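PDB 3HYW: sulfide-quinone reductase from Aquifex aeolicus, which oxidises hydrogen sulfide with the help of FAD, passing the electrons to a quinone and building up polysulfur, typically released as cyclooctasulfur. Local coordinates for residues F111-Q116 and K224-D229; V275-C280 and G424-R429; F290-V295 and Q319-V324. All blocks are in the same frame, centred on the assembly; numbering follows the deposited sequence.

Interaction 1. Residues F111-Q116 and K224-D229; sequences FGAEGQ and KAIEPD
E114 and A225 form a single beta bridge, with CA atoms 4.3 Å apart, that attaches a type II beta turn (A113 to Q116) to the end of strand 222-226. The bonding has the parallel-bridge pattern, since E114 holds both neighbours of A225. Its N reaches K224 O at 2.8 Å, with the donor tilted 33° from the carbonyl plane, while its O receives I226 N almost head-on at 2.8 Å. Toward strand 230-234, K224 and A225 both face I232 in a classic beta bulge.

The tight side is that of A113, Q116 and I226. I226 sends CD1 obliquely against the aliphatic part of Q116, 3.6 Å from Q116 CG, and A113 CB borders the same patch. F250 and I151 help to close this layer. Q116 is straight throughout (chi1 178°, chi2 -178°), which brings its OE1 to the A113 N-H, while its NE2 donates weakly to M251 O.

The solvent side is looser. There the side chains meet across the bridge through E114 CB and A225 CB, 3.9 Å apart, and E114 CB also borders K224 O. The E114 carboxylate leads away into solvent, and K224 also points outward, with its NZ in a salt bridge to E234. G115, with positive phi, completes the turn, and the closing bond runs 3.1 Å from Q116 N to A113 O.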
loop_
_atom_site.group_PDB
_atom_site.type_symbol
_atom_site.label_atom_id
_atom_site.label_comp_id
_atom_site.label_asym_id
_atom_site.label_seq_id
_atom_site.Cartn_x
_atom_site.Cartn_y
_atom_site.Cartn_z
ATOM N N PHE A 111 -5.045 -5.807 -33.456
ATOM C CA PHE A 111 -5.271 -6.935 -32.558
ATOM C C PHE A 111 -4.038 -7.830 -32.559
ATOM O O PHE A 111 -4.026 -8.908 -33.161
ATOM C CB PHE A 111 -6.539 -7.693 -32.973
ATOM C CG PHE A 111 -7.787 -6.857 -32.876
ATOM C CD1 PHE A 111 -8.480 -6.757 -31.671
ATOM C CD2 PHE A 111 -8.250 -6.140 -33.976
ATOM C CE1 PHE A 111 -9.616 -5.967 -31.572
ATOM C CE2 PHE A 111 -9.397 -5.349 -33.882
ATOM C CZ PHE A 111 -10.077 -5.267 -32.684
ATOM N N GLY A 112 -3.000 -7.355 -31.871
ATOM C CA GLY A 112 -1.656 -7.915 -31.951
ATOM C C GLY A 112 -1.421 -9.301 -31.392
ATOM O O GLY A 112 -0.546 -10.009 -31.874
ATOM N N ALA A 113 -2.183 -9.693 -30.374
ATOM C CA ALA A 113 -2.075 -11.044 -29.820
ATOM C C ALA A 113 -2.653 -12.062 -30.798
ATOM O O ALA A 113 -3.620 -11.778 -31.512
ATOM C CB ALA A 113 -2.769 -11.136 -28.458
ATOM N N GLU A 114 -2.035 -13.240 -30.845
ATOM C CA GLU A 114 -2.453 -14.301 -31.753
ATOM C C GLU A 114 -3.875 -14.742 -31.434
ATOM O O GLU A 114 -4.182 -15.082 -30.291
ATOM C CB GLU A 114 -1.498 -15.493 -31.648
ATOM C CG GLU A 114 -1.725 -16.567 -32.690
ATOM C CD GLU A 114 -0.955 -16.306 -33.969
ATOM O OE1 GLU A 114 0.104 -16.945 -34.152
ATOM O OE2 GLU A 114 -1.400 -15.457 -34.777
ATOM N N GLY A 115 -4.735 -14.723 -32.452
ATOM C CA GLY A 115 -6.135 -15.126 -32.300
ATOM C C GLY A 115 -7.021 -14.120 -31.575
ATOM O O GLY A 115 -8.151 -14.439 -31.208
ATOM N N GLN A 116 -6.520 -12.903 -31.375
ATOM C CA GLN A 116 -7.242 -11.897 -30.587
ATOM C C GLN A 116 -8.513 -11.413 -31.279
ATOM O O GLN A 116 -9.599 -11.458 -30.689
ATOM C CB GLN A 116 -6.333 -10.714 -30.238
ATOM C CG GLN A 116 -7.030 -9.582 -29.459
ATOM C CD GLN A 116 -6.117 -8.400 -29.177
ATOM O OE1 GLN A 116 -4.920 -8.435 -29.463
ATOM N NE2 GLN A 116 -6.685 -7.340 -28.608
ATOM N N LYS A 224 0.301 -12.739 -25.420
ATOM C CA LYS A 224 0.821 -13.212 -26.703
ATOM C C LYS A 224 -0.246 -13.879 -27.564
ATOM O O LYS A 224 -0.166 -13.858 -28.796
ATOM C CB LYS A 224 1.989 -14.181 -26.483
ATOM C CG LYS A 224 3.261 -13.521 -25.955
ATOM C CD LYS A 224 3.721 -12.381 -26.875
ATOM C CE LYS A 224 4.968 -11.687 -26.354
ATOM N NZ LYS A 224 6.198 -12.187 -27.018
ATOM N N ALA A 225 -1.236 -14.475 -26.904
ATOM C CA ALA A 225 -2.265 -15.237 -27.588
ATOM C C ALA A 225 -3.539 -15.319 -26.779
ATOM O O ALA A 225 -3.512 -15.444 -25.549
ATOM C CB ALA A 225 -1.761 -16.659 -27.924
ATOM N N ILE A 226 -4.656 -15.246 -27.493
ATOM C CA ILE A 226 -5.959 -15.520 -26.926
ATOM C C ILE A 226 -6.561 -16.663 -27.730
ATOM O O ILE A 226 -6.804 -16.540 -28.933
ATOM C CB ILE A 226 -6.874 -14.276 -26.936
ATOM C CG1 ILE A 226 -6.240 -13.155 -26.100
ATOM C CG2 ILE A 226 -8.252 -14.623 -26.394
ATOM C CD1 ILE A 226 -6.557 -11.771 -26.579
ATOM N N GLU A 227 -6.758 -17.784 -27.052
ATOM C CA GLU A 227 -7.379 -18.955 -27.642
ATOM C C GLU A 227 -8.823 -19.011 -27.141
ATOM O O GLU A 227 -9.188 -18.245 -26.244
ATOM C CB GLU A 227 -6.584 -20.213 -27.268
ATOM C CG GLU A 227 -5.165 -20.233 -27.857
ATOM C CD GLU A 227 -4.378 -21.495 -27.529
ATOM O OE1 GLU A 227 -4.983 -22.510 -27.116
ATOM O OE2 GLU A 227 -3.140 -21.475 -27.698
ATOM N N PRO A 228 -9.668 -19.874 -27.741
ATOM C CA PRO A 228 -11.044 -19.967 -27.236
ATOM C C PRO A 228 -11.095 -20.439 -25.780
ATOM O O PRO A 228 -12.090 -20.215 -25.086
ATOM C CB PRO A 228 -11.681 -21.019 -28.155
ATOM C CG PRO A 228 -10.836 -21.008 -29.394
ATOM C CD PRO A 228 -9.449 -20.754 -28.903
ATOM N N ASP A 229 -9.990 -21.034 -25.340
ATOM C CA ASP A 229 -9.882 -21.808 -24.112
ATOM C C ASP A 229 -9.130 -21.051 -23.013
ATOM O O ASP A 229 -9.321 -21.313 -21.818
ATOM C CB ASP A 229 -9.120 -23.110 -24.445
ATOM C CG ASP A 229 -9.193 -24.155 -23.338
ATOM O OD1 ASP A 229 -9.759 -23.868 -22.257
ATOM O OD2 ASP A 229 -8.682 -25.283 -23.555
#

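Interaction 2. Residues V275-C280 and G424-R429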
loop_
_atom_site.group_PDB
_atom_site.type_symbol
_atom_site.label_atom_id
_atom_site.label_comp_id
_atom_site.label_asym_id
_atom_site.label_seq_id
_atom_site.Cartn_x
_atom_site.Cartn_y
_atom_site.Cartn_z
ATOM N N VAL A 275 0.071 10.815 -37.188
ATOM C CA VAL A 275 0.420 12.130 -37.733
ATOM C C VAL A 275 1.563 12.806 -36.969
ATOM O O VAL A 275 1.470 13.037 -35.763
ATOM C CB VAL A 275 -0.800 13.086 -37.781
ATOM C CG1 VAL A 275 -0.421 14.395 -38.476
ATOM C CG2 VAL A 275 -1.990 12.413 -38.499
ATOM N N ILE A 276 2.627 13.139 -37.690
ATOM C CA ILE A 276 3.730 13.899 -37.112
ATOM C C ILE A 276 3.254 15.328 -36.871
ATOM O O ILE A 276 2.844 16.031 -37.797
ATOM C CB ILE A 276 4.993 13.879 -38.003
ATOM C CG1 ILE A 276 5.434 12.433 -38.279
ATOM C CG2 ILE A 276 6.138 14.687 -37.345
ATOM C CD1 ILE A 276 6.499 12.286 -39.391
ATOM N N VAL A 277 3.265 15.735 -35.606
ATOM C CA VAL A 277 2.857 17.087 -35.243
ATOM C C VAL A 277 3.885 17.711 -34.323
ATOM O O VAL A 277 4.678 16.999 -33.698
ATOM C CB VAL A 277 1.440 17.141 -34.578
ATOM C CG1 VAL A 277 0.354 16.750 -35.573
ATOM C CG2 VAL A 277 1.362 16.292 -33.296
ATOM N N ASN A 278 3.877 19.040 -34.265
ATOM C CA ASN A 278 4.686 19.768 -33.295
ATOM C C ASN A 278 3.830 20.148 -32.075
ATOM O O ASN A 278 2.738 19.612 -31.903
ATOM C CB ASN A 278 5.367 20.983 -33.951
ATOM C CG ASN A 278 4.379 21.989 -34.538
ATOM O OD1 ASN A 278 3.230 22.101 -34.097
ATOM N ND2 ASN A 278 4.843 22.753 -35.527
ATOM N N ARG A 279 4.320 21.069 -31.241
ATOM C CA ARG A 279 3.610 21.491 -30.022
ATOM C C ARG A 279 2.244 22.119 -30.314
ATOM O O ARG A 279 1.340 22.096 -29.470
ATOM C CB ARG A 279 4.459 22.491 -29.235
ATOM C CG ARG A 279 5.788 21.933 -28.747
ATOM C CD ARG A 279 6.640 23.005 -28.098
ATOM N NE ARG A 279 7.885 22.435 -27.602
ATOM C CZ ARG A 279 9.031 23.096 -27.507
ATOM N NH1 ARG A 279 10.108 22.471 -27.052
ATOM N NH2 ARG A 279 9.110 24.371 -27.874
ATOM N N CYS A 280 2.112 22.681 -31.510
ATOM C CA CYS A 280 0.913 23.408 -31.917
ATOM C C CYS A 280 0.007 22.509 -32.770
ATOM O O CYS A 280 -0.923 22.975 -33.423
ATOM C CB CYS A 280 1.316 24.694 -32.649
ATOM S SG CYS A 280 2.309 25.802 -31.593
ATOM N N GLY A 424 9.031 21.322 -31.655
ATOM C CA GLY A 424 9.267 20.380 -30.570
ATOM C C GLY A 424 8.144 19.364 -30.515
ATOM O O GLY A 424 7.149 19.495 -31.227
ATOM N N ALA A 425 8.305 18.352 -29.668
ATOM C CA ALA A 425 7.333 17.274 -29.542
ATOM C C ALA A 425 5.994 17.776 -28.990
ATOM O O ALA A 425 5.975 18.658 -28.142
ATOM C CB ALA A 425 7.895 16.174 -28.648
ATOM N N PRO A 426 4.869 17.202 -29.460
ATOM C CA PRO A 426 3.585 17.540 -28.849
ATOM C C PRO A 426 3.637 17.187 -27.367
ATOM O O PRO A 426 4.171 16.137 -27.006
ATOM C CB PRO A 426 2.594 16.632 -29.581
ATOM C CG PRO A 426 3.428 15.541 -30.176
ATOM C CD PRO A 426 4.714 16.201 -30.530
ATOM N N GLY A 427 3.121 18.071 -26.520
ATOM C CA GLY A 427 3.176 17.856 -25.075
ATOM C C GLY A 427 4.385 18.473 -24.386
ATOM O O GLY A 427 4.350 18.712 -23.182
ATOM N N SER A 428 5.461 18.724 -25.137
ATOM C CA SER A 428 6.638 19.391 -24.578
ATOM C C SER A 428 6.364 20.888 -24.432
ATOM O O SER A 428 5.614 21.467 -25.216
ATOM C CB SER A 428 7.895 19.129 -25.423
ATOM O OG SER A 428 7.843 19.814 -26.662
ATOM N N ARG A 429 6.977 21.499 -23.423
ATOM C CA ARG A 429 6.653 22.865 -23.006
ATOM C C ARG A 429 7.375 23.923 -23.837
ATOM O O ARG A 429 8.602 23.882 -23.973
ATOM C CB ARG A 429 6.973 23.048 -21.515
ATOM C CG ARG A 429 5.874 22.598 -20.545
ATOM C CD ARG A 429 5.611 21.094 -20.582
ATOM N NE ARG A 429 5.147 20.583 -19.293
ATOM C CZ ARG A 429 4.530 19.418 -19.111
ATOM N NH1 ARG A 429 4.165 19.059 -17.891
ATOM N NH2 ARG A 429 4.265 18.614 -20.137
HETATM O O HOH W 1 1.834 20.574 -27.199
#
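R279 and P426 bring their backbones to 4.1 Å, CA to CA, where two irregular segments meet without any strand pairing. The 424-429 segment folds into a type II beta turn from A425 to S428, closed by S428 N on A425 O. The other segment bends at an Asx turn, in which N278 OD1 accepts from C280 N. Beside this bend, N278 CA makes a CA-H...O contact of 3.2 Å with G424 O. A water spans the two backbones, donating to R279 O and accepting from G427 N at 2.9 Å.

Among the side chains, R279 carries the contact. With chi2 174° and chi3 178° its chain stays extended from CG to NE, long enough to pass along the turn to S428 OG. The NE to OG bond is 2.8 Å long and nearly straight at 175°, with OG in the guanidinium plane. One face of the guanidinium lies under R429 O, 3.6 Å above its centre, and G424 CA covers the other. NH2 goes on to D421 O. A separate apolar patch forms where V277 crosses the P426 ring at about a right angle, CG2 to CG at 3.8 Å. Close by, C280 is joined to C422 by a disulfide, while R429 turns outward to I364 O and to Y178 O of a neighbouring subunit.

The S428 hydroxyl is a relay with a defined direction: it accepts from R279 NE and donates to A425 O at 2.6 Å, in the carbonyl plane and on a lone pair. A425 O, also bonded to S428 N, thus takes two donors, and the arginine's positive charge would tend to strengthen the hydroxyl as a donor. The polar chain thus links R279 to the turn itself, whereas the C280-C422 disulfide joins the same two parts of the chain just before it.

Interaction 3. Residues F290-V295 and Q319-V324; sequences FGVGVV and QMAMAV. With FAD (flavin-adenine dinucleotide), chain G.
V292 and V324 lie at the centre of this buried contact, which packs the end of strand 289-291 and the loop after it against helix 314-332. The strand is an edge member, within this chain, of the five-stranded parallel sheet of the Rossmann-type FAD-binding part.

Apolar contacts make up most of it. V292 divides its branches: CG2 meets V324 CG2 at 3.6 Å, while CG1, anti to the backbone N (chi1 175°), lies over the helix at M320 CB and A321. F290 runs past V324 in the opposite sense, its CB 3.6 Å from V324 CG1. Beyond them, T17 of helix 12-24 touches both V292 and A321, so V292 is in contact with both helices, and V102 on strand 100-103 touches V292 and V324.

Polar contact across the segments comes from sulfur. M320 is extended beyond CG, and this reach brings SD to G293 N at 3.3 Å, a weak hydrogen bond with an angle of 161° at the hydrogen.

The cofactor contacts follow immediately in sequence. V294 N donates to FAD O2P at 2.9 Å, nearly straight at 168°. G293, with positive phi, brings its CA to 3.5 Å from the same oxygen, and V294 CG2 lies 3.7 Å from FAD C5'. G314, at the start of the helix, also donates its backbone N to FAD.

Two successive amides therefore serve different partners: that of G293 faces the helix and its thioether, that of V294 the phosphate. The V294 bond uses a neutral N-H rather than a charged side chain, and the loop passes within one residue from the weak grip of the helix sulfur to the phosphate oxygen.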
loop_
_atom_site.group_PDB
_atom_site.type_symbol
_atom_site.label_atom_id
_atom_site.label_comp_id
_atom_site.label_asym_id
_atom_site.label_seq_id
_atom_site.Cartn_x
_atom_site.Cartn_y
_atom_site.Cartn_z
ATOM N N PHE A 290 -2.758 19.785 -39.994
ATOM C CA PHE A 290 -2.850 19.688 -38.549
ATOM C C PHE A 290 -3.400 18.302 -38.197
ATOM O O PHE A 290 -4.125 17.689 -38.984
ATOM C CB PHE A 290 -3.762 20.796 -37.988
ATOM C CG PHE A 290 -3.237 22.194 -38.211
ATOM C CD1 PHE A 290 -3.440 22.845 -39.424
ATOM C CD2 PHE A 290 -2.544 22.859 -37.209
ATOM C CE1 PHE A 290 -2.945 24.128 -39.637
ATOM C CE2 PHE A 290 -2.056 24.149 -37.408
ATOM C CZ PHE A 290 -2.253 24.781 -38.620
ATOM N N GLY A 291 -3.027 17.798 -37.027
ATOM C CA GLY A 291 -3.578 16.535 -36.537
ATOM C C GLY A 291 -4.302 16.774 -35.227
ATOM O O GLY A 291 -3.833 17.541 -34.382
ATOM N N VAL A 292 -5.451 16.123 -35.051
ATOM C CA VAL A 292 -6.224 16.257 -33.816
ATOM C C VAL A 292 -6.706 14.872 -33.398
ATOM O O VAL A 292 -7.223 14.123 -34.216
ATOM C CB VAL A 292 -7.449 17.209 -33.988
ATOM C CG1 VAL A 292 -8.310 17.253 -32.726
ATOM C CG2 VAL A 292 -7.007 18.618 -34.348
ATOM N N GLY A 293 -6.515 14.533 -32.126
ATOM C CA GLY A 293 -7.027 13.280 -31.601
ATOM C C GLY A 293 -6.025 12.157 -31.453
ATOM O O GLY A 293 -4.815 12.386 -31.369
ATOM N N VAL A 294 -6.551 10.931 -31.415
ATOM C CA VAL A 294 -5.759 9.724 -31.179
ATOM C C VAL A 294 -4.757 9.469 -32.306
ATOM O O VAL A 294 -3.702 8.867 -32.096
ATOM C CB VAL A 294 -6.693 8.482 -31.020
ATOM C CG1 VAL A 294 -5.889 7.198 -30.931
ATOM C CG2 VAL A 294 -7.577 8.643 -29.784
ATOM N N VAL A 295 -5.092 9.942 -33.499
ATOM C CA VAL A 295 -4.252 9.740 -34.674
ATOM C C VAL A 295 -2.921 10.504 -34.605
ATOM O O VAL A 295 -2.030 10.267 -35.416
ATOM C CB VAL A 295 -5.017 10.086 -35.982
ATOM C CG1 VAL A 295 -5.084 11.601 -36.205
ATOM C CG2 VAL A 295 -4.367 9.387 -37.177
ATOM N N GLN A 319 -8.995 20.196 -26.357
ATOM C CA GLN A 319 -7.944 21.210 -26.278
ATOM C C GLN A 319 -7.083 21.275 -27.549
ATOM O O GLN A 319 -6.749 22.371 -27.994
ATOM C CB GLN A 319 -7.074 20.971 -25.044
ATOM C CG GLN A 319 -7.854 21.133 -23.739
ATOM C CD GLN A 319 -7.058 20.739 -22.524
ATOM O OE1 GLN A 319 -5.983 20.159 -22.642
ATOM N NE2 GLN A 319 -7.580 21.050 -21.338
ATOM N N MET A 320 -6.725 20.113 -28.115
ATOM C CA MET A 320 -6.072 20.040 -29.437
ATOM C C MET A 320 -6.917 20.749 -30.474
ATOM O O MET A 320 -6.405 21.530 -31.262
ATOM C CB MET A 320 -5.910 18.596 -29.905
ATOM C CG MET A 320 -4.888 17.778 -29.158
ATOM S SD MET A 320 -5.062 16.060 -29.636
ATOM C CE MET A 320 -4.043 15.253 -28.407
ATOM N N ALA A 321 -8.210 20.441 -30.475
ATOM C CA ALA A 321 -9.169 21.030 -31.409
ATOM C C ALA A 321 -9.263 22.547 -31.300
ATOM O O ALA A 321 -9.292 23.230 -32.327
ATOM C CB ALA A 321 -10.547 20.397 -31.226
ATOM N N MET A 322 -9.315 23.070 -30.072
ATOM C CA MET A 322 -9.346 24.527 -29.846
ATOM C C MET A 322 -8.077 25.188 -30.371
ATOM O O MET A 322 -8.137 26.213 -31.055
ATOM C CB MET A 322 -9.482 24.878 -28.361
ATOM C CG MET A 322 -10.766 24.474 -27.689
ATOM S SD MET A 322 -10.682 24.899 -25.930
ATOM C CE MET A 322 -11.594 23.519 -25.225
ATOM N N ALA A 323 -6.930 24.602 -30.028
ATOM C CA ALA A 323 -5.631 25.116 -30.467
ATOM C C ALA A 323 -5.508 25.110 -31.990
ATOM O O ALA A 323 -5.086 26.104 -32.583
ATOM C CB ALA A 323 -4.496 24.323 -29.831
ATOM N N VAL A 324 -5.897 24.001 -32.619
ATOM C CA VAL A 324 -5.780 23.857 -34.075
ATOM C C VAL A 324 -6.678 24.848 -34.822
ATOM O O VAL A 324 -6.252 25.461 -35.805
ATOM C CB VAL A 324 -6.058 22.405 -34.526
ATOM C CG1 VAL A 324 -6.374 22.338 -36.030
ATOM C CG2 VAL A 324 -4.863 21.514 -34.178
HETATM P PA FAD G . -12.876 9.011 -32.996
HETATM O O1A FAD G . -13.783 9.777 -32.066
HETATM O O2A FAD G . -12.841 7.515 -32.921
HETATM O O5B FAD G . -13.275 9.470 -34.474
HETATM C C5B FAD G . -12.559 9.102 -35.642
HETATM C C4B FAD G . -13.498 9.323 -36.818
HETATM O O4B FAD G . -12.779 9.219 -38.047
HETATM C C3B FAD G . -14.576 8.254 -36.871
HETATM O O3B FAD G . -15.818 8.873 -37.223
HETATM C C2B FAD G . -14.108 7.324 -37.974
HETATM O O2B FAD G . -15.196 6.648 -38.599
HETATM C C1B FAD G . -13.428 8.296 -38.921
HETATM N N9A FAD G . -12.424 7.693 -39.838
HETATM C C8A FAD G . -11.523 6.728 -39.552
HETATM N N7A FAD G . -10.781 6.482 -40.661
HETATM C C5A FAD G . -11.232 7.298 -41.644
HETATM C C6A FAD G . -10.877 7.497 -42.976
HETATM N N6A FAD G . -9.876 6.777 -43.533
HETATM N N1A FAD G . -11.542 8.423 -43.716
HETATM C C2A FAD G . -12.540 9.149 -43.181
HETATM N N3A FAD G . -12.904 8.975 -41.900
HETATM C C4A FAD G . -12.263 8.062 -41.114
HETATM N N1 FAD G . -11.790 9.468 -23.361
HETATM C C2 FAD G . -12.229 10.138 -22.263
HETATM O O2 FAD G . -11.814 11.292 -22.032
HETATM N N3 FAD G . -13.123 9.586 -21.408
HETATM C C4 FAD G . -13.597 8.344 -21.637
HETATM O O4 FAD G . -14.490 7.765 -20.781
HETATM C C4X FAD G . -13.161 7.638 -22.752
HETATM N N5 FAD G . -13.635 6.391 -22.972
HETATM C C5X FAD G . -13.231 5.689 -24.053
HETATM C C6 FAD G . -13.747 4.406 -24.267
HETATM C C7 FAD G . -13.342 3.657 -25.367
HETATM C C7M FAD G . -13.922 2.267 -25.555
HETATM C C8 FAD G . -12.413 4.202 -26.256
HETATM C C8M FAD G . -11.924 3.439 -27.473
HETATM C C9 FAD G . -11.899 5.482 -26.033
HETATM C C9A FAD G . -12.309 6.252 -24.933
HETATM N N10 FAD G . -11.828 7.513 -24.718
HETATM C C10 FAD G . -12.240 8.212 -23.628
HETATM C "C1'" FAD G . -10.795 8.077 -25.616
HETATM C "C2'" FAD G . -11.154 9.130 -26.645
HETATM O "O2'" FAD G . -11.905 10.187 -26.035
HETATM C "C3'" FAD G . -11.886 8.464 -27.811
HETATM O "O3'" FAD G . -11.037 7.438 -28.380
HETATM C "C4'" FAD G . -12.263 9.478 -28.881
HETATM O "O4'" FAD G . -13.277 8.893 -29.708
HETATM C "C5'" FAD G . -11.054 9.869 -29.724
HETATM O "O5'" FAD G . -11.418 10.886 -30.652
HETATM P P FAD G . -10.861 10.910 -32.165
HETATM O O1P FAD G . -11.507 12.076 -32.864
HETATM O O2P FAD G . -9.352 10.788 -32.172
HETATM O O3P FAD G . -11.371 9.525 -32.814
#

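How the interactions relate
Following the chain from the N terminus, interaction 1 closes first, where strand 222-226 returns to residues 111-116, after strand 108-110. Only then does 275-280 open interaction 2, which stays open until 424-429 at the C terminus. Interaction 3 is nested within that loop, joining 290-295 to 319-324 on helix 314-332. No loops cross. Interactions 2 and 3 have centres 11 Å apart and touch, with V275 N 2.8 Å from V295 O, a probable hydrogen bond, and V277 packing on G291. The C-terminal tail is thereby tied to the FAD-binding sheet. Interaction 1 stands apart, centres about 33 Å from interaction 3, joining strand 222-226 to the loop after 108-110.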